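Local atomic coordinates of insecticyanin A form (Manduca sexta, PDB entry 1Z24), a protein that binds the blue bile pigment biliverdin IX gamma and, mixed with carotenes, gives tobacco hornworm larvae their green camouflage colour. Residues A[92-95]-A[96-99]; A[33-36]-A[37-40]; A[143-146]-A[147-151]; A[167-171]-A[172-176]; A[78-81]-A[82-85]. One frame throughout, in Å; residues are numbered along the deposited sequence.

Interaction 1 of 5, residues A[92-95]-A[96-99]. With BLV (biliverdin IX gamma chromophore), chain B.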
# COMPACT_ATOMS: atom_id res chain seq x y z
N PHE A 92 19.19 15.17 -16.20
CA PHE A 92 20.49 15.78 -15.90
C PHE A 92 21.65 14.96 -16.46
O PHE A 92 21.58 13.74 -16.49
CB PHE A 92 20.74 15.85 -14.38
CG PHE A 92 19.72 16.71 -13.74
CD1 PHE A 92 19.77 18.10 -13.87
CD2 PHE A 92 18.66 16.09 -13.07
CE1 PHE A 92 18.77 18.88 -13.27
CE2 PHE A 92 17.66 16.85 -12.45
CZ PHE A 92 17.74 18.24 -12.57
N LYS A 93 22.72 15.60 -16.91
CA LYS A 93 23.84 14.86 -17.44
C LYS A 93 25.12 15.13 -16.68
O LYS A 93 25.43 16.29 -16.45
CB LYS A 93 24.07 15.24 -18.88
CG LYS A 93 22.91 14.92 -19.80
CD LYS A 93 23.04 15.48 -21.21
CE LYS A 93 21.95 15.00 -22.16
NZ LYS A 93 21.53 16.07 -23.08
N PHE A 94 25.84 14.07 -16.27
CA PHE A 94 27.09 14.23 -15.58
C PHE A 94 28.01 13.57 -16.53
O PHE A 94 28.08 12.34 -16.52
CB PHE A 94 27.01 13.42 -14.31
CG PHE A 94 25.89 13.95 -13.54
CD1 PHE A 94 24.64 13.35 -13.71
CD2 PHE A 94 26.05 15.05 -12.68
CE1 PHE A 94 23.54 13.81 -12.99
CE2 PHE A 94 24.95 15.51 -11.96
CZ PHE A 94 23.71 14.89 -12.12
N GLY A 95 28.66 14.36 -17.39
CA GLY A 95 29.53 13.71 -18.37
C GLY A 95 28.65 12.78 -19.23
O GLY A 95 27.66 13.23 -19.79
N GLN A 96 28.99 11.49 -19.28
CA GLN A 96 28.23 10.48 -20.03
C GLN A 96 27.09 9.92 -19.21
O GLN A 96 26.25 9.22 -19.73
CB GLN A 96 29.14 9.22 -20.25
CG GLN A 96 29.41 8.82 -21.71
CD GLN A 96 30.41 9.77 -22.36
OE1 GLN A 96 30.07 10.47 -23.37
NE2 GLN A 96 31.64 9.80 -21.76
N ARG A 97 27.08 10.17 -17.92
CA ARG A 97 26.01 9.64 -17.13
C ARG A 97 24.78 10.51 -17.28
O ARG A 97 24.83 11.74 -17.10
CB ARG A 97 26.40 9.49 -15.67
CG ARG A 97 25.23 8.97 -14.85
CD ARG A 97 25.76 8.54 -13.50
NE ARG A 97 26.43 9.68 -12.90
CZ ARG A 97 25.89 10.42 -11.96
NH1 ARG A 97 24.67 10.15 -11.50
NH2 ARG A 97 26.57 11.47 -11.46
N VAL A 98 23.68 9.86 -17.65
CA VAL A 98 22.41 10.55 -17.84
C VAL A 98 21.41 10.07 -16.79
O VAL A 98 21.15 8.87 -16.64
CB VAL A 98 21.84 10.35 -19.25
CG1 VAL A 98 20.37 10.62 -19.28
CG2 VAL A 98 22.54 11.20 -20.28
N VAL A 99 20.84 11.02 -16.07
CA VAL A 99 19.86 10.73 -15.04
C VAL A 99 18.46 11.27 -15.42
O VAL A 99 18.31 12.40 -15.92
CB VAL A 99 20.43 11.36 -13.79
CG1 VAL A 99 19.35 11.45 -12.75
CG2 VAL A 99 21.66 10.54 -13.30
NA BLV B . 15.61 13.89 -6.32
C1A BLV B . 16.02 12.60 -6.41
C2A BLV B . 15.01 11.71 -6.96
C3A BLV B . 13.94 12.51 -7.23
C4A BLV B . 14.33 13.87 -6.81
CMA BLV B . 12.51 12.12 -7.78
OA BLV B . 17.13 12.25 -6.07
CAA BLV B . 15.14 10.25 -7.12
CBA BLV B . 14.94 9.73 -5.73
CGA BLV B . 15.25 8.24 -5.72
O1A BLV B . 14.38 7.41 -5.70
O2A BLV B . 16.39 7.88 -5.76
CHB BLV B . 13.46 14.96 -6.90
NB BLV B . 14.85 16.81 -6.10
C1B BLV B . 13.63 16.23 -6.37
C2B BLV B . 12.55 17.14 -6.08
C3B BLV B . 13.13 18.25 -5.63
C4B BLV B . 14.58 18.03 -5.63
CMB BLV B . 11.06 16.87 -6.26
CAB BLV B . 12.43 19.49 -5.17
CBB BLV B . 12.97 20.06 -4.05
CHC BLV B . 15.51 19.01 -5.26
NC BLV B . 17.71 18.01 -5.39
C1C BLV B . 16.87 19.07 -5.34
C2C BLV B . 17.62 20.34 -5.33
C3C BLV B . 18.93 20.11 -5.41
C4C BLV B . 19.00 18.60 -5.45
CMC BLV B . 16.99 21.65 -5.35
CAC BLV B . 20.18 21.02 -5.43
CBC BLV B . 21.33 20.59 -6.00
CHD BLV B . 20.22 17.83 -5.44
ND BLV B . 19.48 15.93 -6.85
C1D BLV B . 20.46 16.63 -6.08
C2D BLV B . 21.76 15.89 -6.12
C3D BLV B . 21.57 14.77 -6.90
C4D BLV B . 20.18 14.83 -7.32
CMD BLV B . 23.05 16.25 -5.45
OD BLV B . 19.68 14.00 -8.04
CAD BLV B . 22.57 13.74 -7.24
CBD BLV B . 23.04 13.99 -8.66
CGD BLV B . 23.95 12.82 -9.18
O1D BLV B . 25.13 12.90 -9.09
O2D BLV B . 23.47 11.80 -9.65
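R97 lays its guanidinium flat over one face of the F94 ring: the planes differ by 11° and the centres are 4.2 Å apart. The stack is offset, since R97 NH2 lies nearest F94 CG, at 3.3 Å. The arginine reaches this place with CG anti to its backbone N (chi1 178°) and a bend at chi3 (57°), which turns the group back over the ring. There it meets a biliverdin propionate edge-on. R97 NH1 donates to O2D of the pigment at 2.8 Å and R97 NH2 to O1D at 3.1 Å, both nearly straight, so the paired bonds fix the rotation of both flat groups. The propionate also rests on the phenylalanine, F94 CZ lying 3.6 Å from CGD. V99 CG2 meets F94 CE1 at 3.8 Å on the same side of the sheet. Beneath, F92–V99 and F94–R97 are hydrogen-bonded antiparallel pairs, closed by a type II' turn with G95 at its positive-phi position. This hairpin joins strands 88-94 and 97-108 of the lipocalin barrel; F92 and F94 both pack on M70 of strand 66-76, and the terminal carboxylate of H189 forms a salt bridge with R97 NH2.

Interaction 2 of 5, residues A[33-36]-A[37-40]. With BLV (biliverdin IX gamma chromophore), chain B.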
# COMPACT_ATOMS: atom_id res chain seq x y z
N LEU A 33 11.44 14.09 3.18
CA LEU A 33 11.73 12.88 3.89
C LEU A 33 13.25 12.71 3.60
O LEU A 33 13.70 13.29 2.57
CB LEU A 33 11.00 11.66 3.32
CG LEU A 33 9.48 11.64 3.58
CD1 LEU A 33 8.91 10.30 3.15
CD2 LEU A 33 9.10 11.89 5.01
N PRO A 34 14.03 12.04 4.45
CA PRO A 34 15.44 11.91 4.17
C PRO A 34 15.73 11.33 2.78
O PRO A 34 14.99 10.46 2.31
CB PRO A 34 15.93 10.81 5.09
CG PRO A 34 14.93 10.65 6.16
CD PRO A 34 13.69 11.33 5.68
N LEU A 35 16.70 11.97 2.11
CA LEU A 35 17.14 11.62 0.74
C LEU A 35 18.65 11.83 0.69
O LEU A 35 19.10 12.98 0.80
CB LEU A 35 16.35 12.41 -0.32
CG LEU A 35 16.87 12.21 -1.77
CD1 LEU A 35 16.92 10.70 -2.13
CD2 LEU A 35 15.99 12.99 -2.77
N GLU A 36 19.36 10.72 0.66
CA GLU A 36 20.80 10.78 0.65
C GLU A 36 21.53 11.88 -0.13
O GLU A 36 22.20 12.68 0.49
CB GLU A 36 21.44 9.49 0.11
CG GLU A 36 22.79 9.18 0.75
CD GLU A 36 22.61 8.88 2.21
OE1 GLU A 36 21.61 8.36 2.67
OE2 GLU A 36 23.62 9.26 2.93
N ASN A 37 21.20 12.05 -1.37
CA ASN A 37 21.85 13.06 -2.15
C ASN A 37 21.59 14.42 -1.69
O ASN A 37 22.31 15.29 -2.10
CB ASN A 37 21.65 12.98 -3.68
CG ASN A 37 20.18 13.22 -4.06
OD1 ASN A 37 19.49 14.07 -3.52
ND2 ASN A 37 19.74 12.58 -5.13
N GLU A 38 20.58 14.66 -0.90
CA GLU A 38 20.43 16.07 -0.57
C GLU A 38 20.31 16.40 0.91
O GLU A 38 19.97 17.52 1.34
CB GLU A 38 19.31 16.59 -1.42
CG GLU A 38 17.93 16.01 -0.93
CD GLU A 38 16.78 16.78 -1.57
OE1 GLU A 38 16.02 16.39 -2.41
OE2 GLU A 38 16.66 17.95 -1.07
N ASN A 39 20.58 15.41 1.68
CA ASN A 39 20.50 15.59 3.10
C ASN A 39 21.33 16.75 3.68
O ASN A 39 20.85 17.39 4.57
CB ASN A 39 20.88 14.27 3.81
CG ASN A 39 19.75 13.28 3.78
OD1 ASN A 39 18.62 13.73 3.75
ND2 ASN A 39 20.03 11.97 3.78
N GLN A 40 22.49 17.03 3.11
CA GLN A 40 23.33 18.12 3.61
C GLN A 40 23.10 19.53 3.08
O GLN A 40 23.62 20.46 3.67
CB GLN A 40 24.78 17.76 3.27
CG GLN A 40 25.61 17.05 4.36
CD GLN A 40 27.14 16.99 3.96
OE1 GLN A 40 27.93 17.96 4.22
NE2 GLN A 40 27.57 15.87 3.30
NA BLV B . 15.61 13.89 -6.32
C1A BLV B . 16.02 12.60 -6.41
C2A BLV B . 15.01 11.71 -6.96
C3A BLV B . 13.94 12.51 -7.23
C4A BLV B . 14.33 13.87 -6.81
CMA BLV B . 12.51 12.12 -7.78
OA BLV B . 17.13 12.25 -6.07
CAA BLV B . 15.14 10.25 -7.12
CBA BLV B . 14.94 9.73 -5.73
CGA BLV B . 15.25 8.24 -5.72
O1A BLV B . 14.38 7.41 -5.70
O2A BLV B . 16.39 7.88 -5.76
CHB BLV B . 13.46 14.96 -6.90
NB BLV B . 14.85 16.81 -6.10
C1B BLV B . 13.63 16.23 -6.37
C2B BLV B . 12.55 17.14 -6.08
C3B BLV B . 13.13 18.25 -5.63
C4B BLV B . 14.58 18.03 -5.63
CMB BLV B . 11.06 16.87 -6.26
CAB BLV B . 12.43 19.49 -5.17
CBB BLV B . 12.97 20.06 -4.05
CHC BLV B . 15.51 19.01 -5.26
NC BLV B . 17.71 18.01 -5.39
C1C BLV B . 16.87 19.07 -5.34
C2C BLV B . 17.62 20.34 -5.33
C3C BLV B . 18.93 20.11 -5.41
C4C BLV B . 19.00 18.60 -5.45
CMC BLV B . 16.99 21.65 -5.35
CAC BLV B . 20.18 21.02 -5.43
CBC BLV B . 21.33 20.59 -6.00
CHD BLV B . 20.22 17.83 -5.44
ND BLV B . 19.48 15.93 -6.85
C1D BLV B . 20.46 16.63 -6.08
C2D BLV B . 21.76 15.89 -6.12
C3D BLV B . 21.57 14.77 -6.90
C4D BLV B . 20.18 14.83 -7.32
CMD BLV B . 23.05 16.25 -5.45
OD BLV B . 19.68 14.00 -8.04
CAD BLV B . 22.57 13.74 -7.24
CBD BLV B . 23.04 13.99 -8.66
CGD BLV B . 23.95 12.82 -9.18
O1D BLV B . 25.13 12.90 -9.09
O2D BLV B . 23.47 11.80 -9.65
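L35 and N39 are tied across a beta turn in the loop that follows strand 25-32, the first long loop of the lipocalin barrel. The N39 amide turns back onto the start of the turn, where its OD1 accepts from L35 N at 3.1 Å, the donor tilted 31° from the carbonyl plane. Without the N39 amide, as with an alanine here, L35 N would probably lose its acceptor and the turn be freer to shift. L35 is crossed at a slant by two further side chains: N37, whose OD1 lies 3.7 Å from L35 CG, and E38, whose OE1 lies 3.4 Å from L35 CD2. That carboxylate oxygen is claimed by W133 NE1 of strand 127-136. In the backbone, E38 N donates to L35 O at 2.8 Å, closing the turn, and N39 N adds a weak bond to E36 O. N37 has CG between its backbone N and carbonyl carbon (chi1 65°), which sets the amide beside pigment ring D, with CG 3.5 Å from C3D, and lets ND2 donate to biliverdin OA at 2.8 Å. The leucine also lines the pocket: L35 CD2 stands 3.6 Å from biliverdin OA.

Interaction 3 of 5, residues A[143-146]-A[147-151]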
# COMPACT_ATOMS: atom_id res chain seq x y z
N GLY A 143 0.71 30.08 7.73
CA GLY A 143 -0.55 29.92 8.44
C GLY A 143 -1.75 29.43 7.67
O GLY A 143 -2.29 28.38 8.04
N ASN A 144 -2.20 30.15 6.63
CA ASN A 144 -3.35 29.57 5.96
C ASN A 144 -2.94 28.32 5.19
O ASN A 144 -3.46 27.20 5.32
CB ASN A 144 -4.66 30.29 5.55
CG ASN A 144 -5.93 29.31 5.47
OD1 ASN A 144 -6.23 28.41 6.31
ND2 ASN A 144 -6.74 29.47 4.41
N THR A 145 -1.96 28.56 4.39
CA THR A 145 -1.38 27.57 3.57
C THR A 145 -0.86 26.43 4.39
O THR A 145 -0.92 25.29 3.94
CB THR A 145 -0.40 28.26 2.63
OG1 THR A 145 -1.20 29.07 1.77
CG2 THR A 145 0.49 27.25 1.89
N LYS A 146 -0.38 26.72 5.60
CA LYS A 146 0.14 25.64 6.46
C LYS A 146 -1.00 24.71 6.81
O LYS A 146 -0.88 23.51 6.79
CB LYS A 146 0.70 26.10 7.77
CG LYS A 146 1.68 25.07 8.23
CD LYS A 146 1.38 24.43 9.57
CE LYS A 146 2.40 23.33 9.88
NZ LYS A 146 1.93 22.29 10.82
N GLU A 147 -2.12 25.29 7.14
CA GLU A 147 -3.26 24.48 7.46
C GLU A 147 -3.75 23.70 6.23
O GLU A 147 -4.21 22.54 6.31
CB GLU A 147 -4.36 25.36 8.06
CG GLU A 147 -5.42 24.55 8.86
CD GLU A 147 -6.83 25.18 8.94
OE1 GLU A 147 -7.81 24.68 9.55
OE2 GLU A 147 -6.92 26.33 8.28
N VAL A 148 -3.70 24.35 5.10
CA VAL A 148 -4.12 23.69 3.90
C VAL A 148 -3.27 22.45 3.66
O VAL A 148 -3.78 21.33 3.53
CB VAL A 148 -4.02 24.63 2.73
CG1 VAL A 148 -4.18 23.76 1.47
CG2 VAL A 148 -5.27 25.55 2.82
N VAL A 149 -1.98 22.66 3.70
CA VAL A 149 -1.03 21.58 3.49
C VAL A 149 -1.24 20.43 4.48
O VAL A 149 -1.26 19.26 4.14
CB VAL A 149 0.39 22.19 3.66
CG1 VAL A 149 1.45 21.13 3.80
CG2 VAL A 149 0.72 23.04 2.45
N ASP A 150 -1.40 20.78 5.72
CA ASP A 150 -1.57 19.74 6.67
C ASP A 150 -2.80 18.91 6.45
O ASP A 150 -2.83 17.73 6.77
CB ASP A 150 -1.85 20.32 8.05
CG ASP A 150 -0.70 20.92 8.80
OD1 ASP A 150 -0.93 21.71 9.72
OD2 ASP A 150 0.51 20.54 8.36
N ASN A 151 -3.84 19.51 5.96
CA ASN A 151 -5.05 18.73 5.76
C ASN A 151 -4.97 17.86 4.53
O ASN A 151 -5.52 16.77 4.48
CB ASN A 151 -6.20 19.69 5.62
CG ASN A 151 -6.83 19.94 6.98
OD1 ASN A 151 -7.80 19.27 7.35
ND2 ASN A 151 -6.29 20.91 7.73
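V149 N donates to T145 O at 2.8 Å, one of four successive i to i+4 bonds, from E147 N to G143 O through D150 N to K146 O, that define the first turns of the alpha helix behind the N-cap glycine G143. On one flank, K146 and D150 form a salt bridge a single turn apart. K146 sends CG out beside its carbonyl carbon (chi1 -155°), then bends at chi2 (-120°) and bows back over the carboxylate. NZ lies 3.1 Å from D150 OD1, approaching its syn lone pair, and makes a weak bond of 3.3 Å to D150 OD2. Were D150 a leucine, the K146 ammonium would probably lose this mate and its chain be free to swing. Further along, E147 O takes two bonds, from N151 N and, at 3.0 Å, from N151 ND2, arriving from opposite faces of its carbonyl plane. On another flank, T145 CG2 is 4.3 Å from V149 CG2, while V148 and V149 pack on Y113 of strand 113-122. A charged pair on the solvent-facing flank and valines against the barrel imply an amphipathic helix, as expected of the one lipocalins carry beside the barrel.

Interaction 4 of 5, residues A[167-171]-A[172-176]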
# COMPACT_ATOMS: atom_id res chain seq x y z
N SER A 167 12.57 19.56 8.31
CA SER A 167 12.49 20.96 7.86
C SER A 167 13.77 21.50 7.30
O SER A 167 14.82 21.18 7.84
CB SER A 167 11.98 21.78 9.00
OG SER A 167 10.55 21.71 9.02
N ASN A 168 13.69 22.27 6.21
CA ASN A 168 14.87 22.87 5.58
C ASN A 168 15.11 24.29 6.17
O ASN A 168 14.35 24.77 6.98
CB ASN A 168 14.82 22.96 4.09
CG ASN A 168 16.24 22.88 3.58
OD1 ASN A 168 17.18 23.50 4.11
ND2 ASN A 168 16.39 22.08 2.56
N ASP A 169 16.14 24.97 5.79
CA ASP A 169 16.35 26.26 6.38
C ASP A 169 16.65 27.25 5.32
O ASP A 169 17.45 27.02 4.41
CB ASP A 169 17.46 26.11 7.47
CG ASP A 169 18.07 27.35 8.14
OD1 ASP A 169 19.14 27.32 8.71
OD2 ASP A 169 17.41 28.48 7.99
N PHE A 170 15.95 28.35 5.46
CA PHE A 170 16.05 29.45 4.54
C PHE A 170 16.52 30.77 5.19
O PHE A 170 16.23 31.85 4.68
CB PHE A 170 14.68 29.65 3.80
CG PHE A 170 14.44 28.42 2.94
CD1 PHE A 170 14.96 28.34 1.64
CD2 PHE A 170 13.76 27.32 3.48
CE1 PHE A 170 14.79 27.17 0.89
CE2 PHE A 170 13.56 26.15 2.74
CZ PHE A 170 14.09 26.10 1.45
N SER A 171 17.23 30.72 6.30
CA SER A 171 17.71 31.95 6.91
C SER A 171 18.76 32.57 6.00
O SER A 171 19.30 31.89 5.08
CB SER A 171 18.25 31.67 8.29
OG SER A 171 19.47 31.02 8.11
N GLU A 172 19.02 33.86 6.23
CA GLU A 172 19.98 34.52 5.37
C GLU A 172 21.31 33.81 5.45
O GLU A 172 22.05 33.66 4.46
CB GLU A 172 20.03 36.01 5.64
CG GLU A 172 19.52 36.82 4.42
CD GLU A 172 19.91 38.30 4.48
OE1 GLU A 172 19.38 39.21 3.79
OE2 GLU A 172 20.91 38.51 5.34
N ALA A 173 21.58 33.34 6.65
CA ALA A 173 22.80 32.63 6.92
C ALA A 173 22.88 31.38 6.09
O ALA A 173 23.85 31.15 5.40
CB ALA A 173 22.95 32.28 8.38
N ALA A 174 21.81 30.59 6.17
CA ALA A 174 21.73 29.33 5.45
C ALA A 174 21.89 29.50 3.98
O ALA A 174 22.51 28.70 3.28
CB ALA A 174 20.34 28.76 5.66
N CYS A 175 21.29 30.54 3.48
CA CYS A 175 21.38 30.68 2.05
C CYS A 175 22.59 31.39 1.54
O CYS A 175 22.78 31.54 0.33
CB CYS A 175 20.18 31.53 1.63
SG CYS A 175 18.65 30.60 1.78
N GLN A 176 23.41 31.84 2.45
CA GLN A 176 24.59 32.57 2.06
C GLN A 176 25.64 31.71 1.42
O GLN A 176 25.89 30.58 1.87
CB GLN A 176 25.20 32.96 3.41
CG GLN A 176 26.31 34.02 3.55
CD GLN A 176 26.04 34.56 4.99
OE1 GLN A 176 25.37 35.62 5.19
NE2 GLN A 176 26.45 33.79 6.03
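S171, A174 and C175 carry this contact, an N-capped turn in which the serine grips the residues that follow it. S171 OG lies between its own backbone N and carbonyl carbon (chi1 73°), a position from which it accepts from A174 N at 3.1 Å with an N-H...O angle of 167°: the standard N-cap bond. The serine carbonyl is used as well, since C175 N donates to S171 O at 2.9 Å, almost in line with the C=O bond. With two successive backbone N-H groups taken up by one residue, the weakly bonded helix 172-175 is fixed at its start. The A174 methyl is tucked under this cap, CB lying 3.4 Å from S171 OG and 3.6 Å from D169 OD1. D169 bonds the serine in turn: its OD2 accepts from S171 N at 2.8 Å, an Asx turn whose donor comes from above the carboxylate plane, and S171 OG adds a weak bond to the same oxygen. The C175 sulfur stands 4.3 Å from F170 CD1, oblique to the ring. Its disulfide with C43 ties the helix itself to the start of strand 44-50, while the preceding segment is fastened to strand 25-32: F170 meets H28 edge-to-face and N168 ND2 hydrogen-bonds the E29 carboxylate.

Interaction 5 of 5, residues A[78-81]-A[82-85]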
# COMPACT_ATOMS: atom_id res chain seq x y z
N PRO A 78 5.90 10.59 -20.12
CA PRO A 78 5.27 9.98 -21.26
C PRO A 78 3.94 9.43 -20.95
O PRO A 78 3.09 9.63 -21.74
CB PRO A 78 6.12 8.83 -21.80
CG PRO A 78 7.32 8.84 -20.94
CD PRO A 78 7.21 10.01 -19.95
N ASP A 79 3.77 8.73 -19.84
CA ASP A 79 2.47 8.22 -19.57
C ASP A 79 1.48 9.36 -19.19
O ASP A 79 0.30 9.32 -19.54
CB ASP A 79 2.49 7.13 -18.50
CG ASP A 79 2.90 7.68 -17.12
OD1 ASP A 79 2.45 7.33 -16.10
OD2 ASP A 79 3.84 8.53 -17.12
N ALA A 80 1.95 10.37 -18.48
CA ALA A 80 1.15 11.52 -18.02
C ALA A 80 0.72 12.38 -19.18
O ALA A 80 -0.13 13.25 -19.09
CB ALA A 80 2.07 12.35 -17.11
N LYS A 81 1.33 12.17 -20.31
CA LYS A 81 0.91 12.98 -21.43
C LYS A 81 -0.53 12.59 -21.82
O LYS A 81 -1.33 13.41 -22.24
CB LYS A 81 1.81 12.90 -22.68
CG LYS A 81 3.01 13.78 -22.49
CD LYS A 81 4.18 13.39 -23.31
CE LYS A 81 5.05 14.61 -23.54
NZ LYS A 81 6.14 14.33 -24.46
N TYR A 82 -0.83 11.32 -21.65
CA TYR A 82 -2.11 10.77 -21.96
C TYR A 82 -3.12 10.92 -20.87
O TYR A 82 -4.32 11.12 -21.13
CB TYR A 82 -1.92 9.27 -22.25
CG TYR A 82 -1.33 9.09 -23.62
CD1 TYR A 82 0.07 8.99 -23.75
CD2 TYR A 82 -2.15 9.01 -24.77
CE1 TYR A 82 0.66 8.85 -25.01
CE2 TYR A 82 -1.56 8.88 -26.04
CZ TYR A 82 -0.16 8.82 -26.14
OH TYR A 82 0.41 8.67 -27.34
N THR A 83 -2.65 10.80 -19.63
CA THR A 83 -3.59 10.91 -18.54
C THR A 83 -3.71 12.35 -18.06
O THR A 83 -4.67 12.68 -17.41
CB THR A 83 -3.22 10.05 -17.33
OG1 THR A 83 -1.92 10.50 -16.87
CG2 THR A 83 -3.13 8.57 -17.69
N LYS A 84 -2.75 13.20 -18.36
CA LYS A 84 -2.80 14.60 -17.90
C LYS A 84 -2.53 14.72 -16.40
O LYS A 84 -2.83 15.75 -15.79
CB LYS A 84 -4.09 15.33 -18.22
CG LYS A 84 -4.54 15.02 -19.63
CD LYS A 84 -3.51 15.42 -20.66
CE LYS A 84 -3.98 15.37 -22.11
NZ LYS A 84 -4.47 14.02 -22.52
N GLN A 85 -1.95 13.64 -15.82
CA GLN A 85 -1.63 13.63 -14.38
C GLN A 85 -0.30 14.34 -14.06
O GLN A 85 0.53 14.61 -14.96
CB GLN A 85 -1.67 12.23 -13.77
CG GLN A 85 -3.08 11.58 -13.71
CD GLN A 85 -2.86 10.09 -13.63
OE1 GLN A 85 -1.70 9.65 -13.54
NE2 GLN A 85 -3.90 9.30 -13.65
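K84 N donates to A80 O at 2.7 Å, an i to i+4 bond that spans the short helix 80-83. Ahead of it, D79 O is shared by two donors: Y82 N at 3.1 Å, coming from above the carbonyl plane, and T83 N through a weak bond of 3.3 Å. The first of these spans three residues and the second four, so the turn is mixed in its bonding. K84 then leaves helical geometry with a positive phi (73°), and the helix stops. Its side chain folds back on that end. Bends at chi2 (-59°) and chi4 (-58°) bring NZ over the last turn, where it makes weak bonds of 3.2 Å each to K81 O and Y82 O, two carbonyls near the C-terminal end; a positive group here probably suits the negative end of the helix dipole. T83 OG1 accepts a weak bond from Q85 N just past the helix. Y82 packs by its ring edge: CD1 lies 3.7 Å from P78 O, which is close to the ring plane. A80, the buried member, sets its CB 3.5 Å from Q85 O, where the chain curls back past the end of the helix. The D79 carboxylate is engaged outside the turn, OD1 forming a salt bridge with K87 NZ. The helix lies in the connection between strands 66-76 and 88-94; K84 bonds through its backbone to F18, and Q85 touches K13, P14 and N16 of the N-terminal region.

In the fold
Interactions 1 and 2, partly buried, grip the same biliverdin at different points, their centres about 20 Å apart: interaction 1 holds a propionate with a cationic side chain stacked on an aromatic one, interaction 2 the ring A oxygen with an uncharged amide carried by a turn. Interactions 3, 4 and 5 are surface contacts along helices, one of them long (144-154) and two of a single turn; interaction 3 has a salt bridge between turns, interaction 4 a serine N-cap beside a disulfide, and interaction 5 a lysine folded over a C-terminal end. Interactions 4 and 5, on opposite sides of the chain's centre, thus treat opposite helix ends. Interaction 5 leads into strand 88-94, the first strand of interaction 1.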